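Local coordinates for 3'-5' exonuclease crn-4 (Caenorhabditis elegans, PDB 3CG7), which degrades RNA and DNA as a homodimeric, metal-dependent 3'-5' exonuclease and takes part in apoptotic DNA degradation, at residues Asn34-Cys39 / Glu234-Phe239. Sequence-based numbering, arbitrary orientation.
Sequences NQDYPC and EWRSSF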
loop_
_atom_site.group_PDB
_atom_site.type_symbol
_atom_site.label_atom_id
_atom_site.label_comp_id
_atom_site.label_asym_id
_atom_site.label_seq_id
_atom_site.Cartn_x
_atom_site.Cartn_y
_atom_site.Cartn_z
ATOM N N ASN A 34 7.820 -8.583 -0.401
ATOM C CA ASN A 34 7.048 -8.843 -1.607
ATOM C C ASN A 34 7.609 -8.129 -2.826
ATOM O O ASN A 34 7.653 -6.896 -2.895
ATOM C CB ASN A 34 5.580 -8.462 -1.426
ATOM C CG ASN A 34 4.755 -8.740 -2.667
ATOM O OD1 ASN A 34 4.969 -9.745 -3.360
ATOM N ND2 ASN A 34 3.815 -7.852 -2.965
ATOM N N GLN A 35 7.999 -8.924 -3.806
ATOM C CA GLN A 35 8.622 -8.405 -5.003
ATOM C C GLN A 35 7.621 -8.223 -6.150
ATOM O O GLN A 35 7.957 -7.642 -7.179
ATOM C CB GLN A 35 9.768 -9.327 -5.403
ATOM C CG GLN A 35 10.941 -8.609 -6.015
ATOM C CD GLN A 35 11.770 -7.836 -5.020
ATOM O OE1 GLN A 35 12.371 -6.827 -5.376
ATOM N NE2 GLN A 35 11.818 -8.305 -3.772
ATOM N N ASP A 36 6.397 -8.722 -5.970
ATOM C CA ASP A 36 5.327 -8.531 -6.953
ATOM C C ASP A 36 4.604 -7.251 -6.563
ATOM O O ASP A 36 3.478 -7.270 -6.047
ATOM C CB ASP A 36 4.378 -9.740 -6.989
ATOM C CG ASP A 36 3.358 -9.674 -8.136
ATOM O OD1 ASP A 36 3.346 -8.683 -8.899
ATOM O OD2 ASP A 36 2.550 -10.626 -8.269
ATOM N N TYR A 37 5.286 -6.137 -6.804
ATOM C CA TYR A 37 4.897 -4.855 -6.261
ATOM C C TYR A 37 4.953 -3.773 -7.330
ATOM O O TYR A 37 5.942 -3.661 -8.051
ATOM C CB TYR A 37 5.798 -4.497 -5.081
ATOM C CG TYR A 37 5.250 -3.376 -4.225
ATOM C CD1 TYR A 37 4.451 -3.652 -3.104
ATOM C CD2 TYR A 37 5.516 -2.039 -4.536
ATOM C CE1 TYR A 37 3.941 -2.635 -2.325
ATOM C CE2 TYR A 37 5.000 -1.006 -3.753
ATOM C CZ TYR A 37 4.217 -1.310 -2.648
ATOM O OH TYR A 37 3.712 -0.281 -1.872
ATOM N N PRO A 38 3.892 -2.962 -7.433
ATOM C CA PRO A 38 3.879 -1.912 -8.428
ATOM C C PRO A 38 4.625 -0.675 -7.919
ATOM O O PRO A 38 3.999 0.300 -7.500
ATOM C CB PRO A 38 2.389 -1.616 -8.588
ATOM C CG PRO A 38 1.785 -1.946 -7.285
ATOM C CD PRO A 38 2.668 -2.960 -6.613
ATOM N N CYS A 39 5.953 -0.730 -7.949
ATOM C CA CYS A 39 6.795 0.379 -7.485
ATOM C C CYS A 39 6.416 1.707 -8.111
ATOM O O CYS A 39 6.304 1.808 -9.325
ATOM C CB CYS A 39 8.267 0.077 -7.735
ATOM S SG CYS A 39 8.830 -1.317 -6.742
ATOM N N GLU A 234 8.226 -19.458 -6.243
ATOM C CA GLU A 234 8.537 -18.628 -5.079
ATOM C C GLU A 234 9.270 -17.336 -5.452
ATOM O O GLU A 234 10.036 -16.802 -4.649
ATOM C CB GLU A 234 9.384 -19.418 -4.068
ATOM C CG GLU A 234 8.869 -20.816 -3.733
ATOM C CD GLU A 234 7.450 -20.826 -3.171
ATOM O OE1 GLU A 234 7.081 -19.888 -2.424
ATOM O OE2 GLU A 234 6.706 -21.785 -3.478
ATOM N N TRP A 235 9.030 -16.834 -6.663
ATOM C CA TRP A 235 9.795 -15.701 -7.188
ATOM C C TRP A 235 9.572 -14.402 -6.424
ATOM O O TRP A 235 10.443 -13.533 -6.417
ATOM C CB TRP A 235 9.547 -15.500 -8.688
ATOM C CG TRP A 235 8.162 -15.050 -9.091
ATOM C CD1 TRP A 235 7.116 -15.846 -9.461
ATOM C CD2 TRP A 235 7.697 -13.700 -9.214
ATOM N NE1 TRP A 235 6.025 -15.079 -9.792
ATOM C CE2 TRP A 235 6.353 -13.758 -9.649
ATOM C CE3 TRP A 235 8.279 -12.445 -8.989
ATOM C CZ2 TRP A 235 5.583 -12.608 -9.861
ATOM C CZ3 TRP A 235 7.513 -11.305 -9.205
ATOM C CH2 TRP A 235 6.182 -11.395 -9.635
ATOM N N ARG A 236 8.418 -14.294 -5.769
ATOM C CA ARG A 236 8.002 -13.064 -5.101
ATOM C C ARG A 236 8.824 -12.707 -3.867
ATOM O O ARG A 236 8.746 -11.578 -3.378
ATOM C CB ARG A 236 6.505 -13.113 -4.777
ATOM C CG ARG A 236 5.628 -13.101 -6.023
ATOM C CD ARG A 236 4.160 -13.238 -5.695
ATOM N NE ARG A 236 3.323 -13.167 -6.894
ATOM C CZ ARG A 236 3.038 -14.201 -7.686
ATOM N NH1 ARG A 236 3.529 -15.402 -7.422
ATOM N NH2 ARG A 236 2.265 -14.030 -8.754
ATOM N N SER A 237 9.611 -13.649 -3.361
ATOM C CA SER A 237 10.490 -13.346 -2.228
ATOM C C SER A 237 11.981 -13.312 -2.595
ATOM O O SER A 237 12.847 -13.348 -1.716
ATOM C CB SER A 237 10.223 -14.285 -1.049
ATOM O OG SER A 237 10.266 -15.629 -1.455
ATOM N N SER A 238 12.265 -13.210 -3.892
ATOM C CA SER A 238 13.637 -13.207 -4.399
ATOM C C SER A 238 13.858 -12.073 -5.398
ATOM O O SER A 238 13.136 -11.964 -6.393
ATOM C CB SER A 238 13.967 -14.557 -5.041
ATOM O OG SER A 238 15.211 -14.514 -5.714
ATOM N N PHE A 239 14.859 -11.237 -5.121
ATOM C CA PHE A 239 15.179 -10.091 -5.971
ATOM C C PHE A 239 15.638 -10.504 -7.373
ATOM O O PHE A 239 15.192 -9.922 -8.366
ATOM C CB PHE A 239 16.219 -9.184 -5.308
ATOM C CG PHE A 239 16.526 -7.939 -6.101
ATOM C CD1 PHE A 239 17.728 -7.825 -6.810
ATOM C CD2 PHE A 239 15.605 -6.884 -6.154
ATOM C CE1 PHE A 239 18.012 -6.676 -7.557
ATOM C CE2 PHE A 239 15.874 -5.731 -6.902
ATOM C CZ PHE A 239 17.083 -5.625 -7.604
#
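A chi1 of -172° turns CG of D36 away from the backbone N, and R236 runs extended from CG to NE; the two side chains thus lie side by side, pointing the same way, and D36 OD2 meets the guanidinium edge, near its plane, in a salt bridge. It joins an Asx turn in the nuclease domain to the segment leading into helix 239-249, in the connection between strands 216-219 and 253-256 of the RNase H-like sheet. R236 NE donates to D36 OD2 at 3.0 Å, reaching its anti side, while NH2 adds only a weak bond to the same oxygen. Aspartate suits this place because its short side chain keeps both oxygens near the loop: OD2 also accepts from H300 N and OD1 from F301 N, so the start of helix 300-305 is tied in and the negative charge is probably stabilised there. Arginine, in turn, can serve two acids, since NH1 pairs with D297.

W235 supplies a broad, flat surface. R236 CG lies 3.7 Å above the W235 ring, over its centre, and CZ2 lies over one face of the guanidinium, offset toward its rim. CH2 of W235 meets D36 CB at 3.6 Å, bringing greasy contact up to the charged pair, and NE1 is satisfied by Y231 OH.

A single backbone bond adds to the join: Q35 N donates to R236 O at 2.8 Å. The short amide of N34 suits the Asx turn, its OD1 accepting from D36 N at 3.1 Å, which probably helps hold Q35 and D36 in place. S238 N-caps helix 239-249, and its OG hydrogen-bonds D241 OD2. The Q35 chain, bent at chi2 (74°), carries its amide to F239, whose weakly positive ring edge probably tolerates OE1, 3.3 Å from F239 CD2.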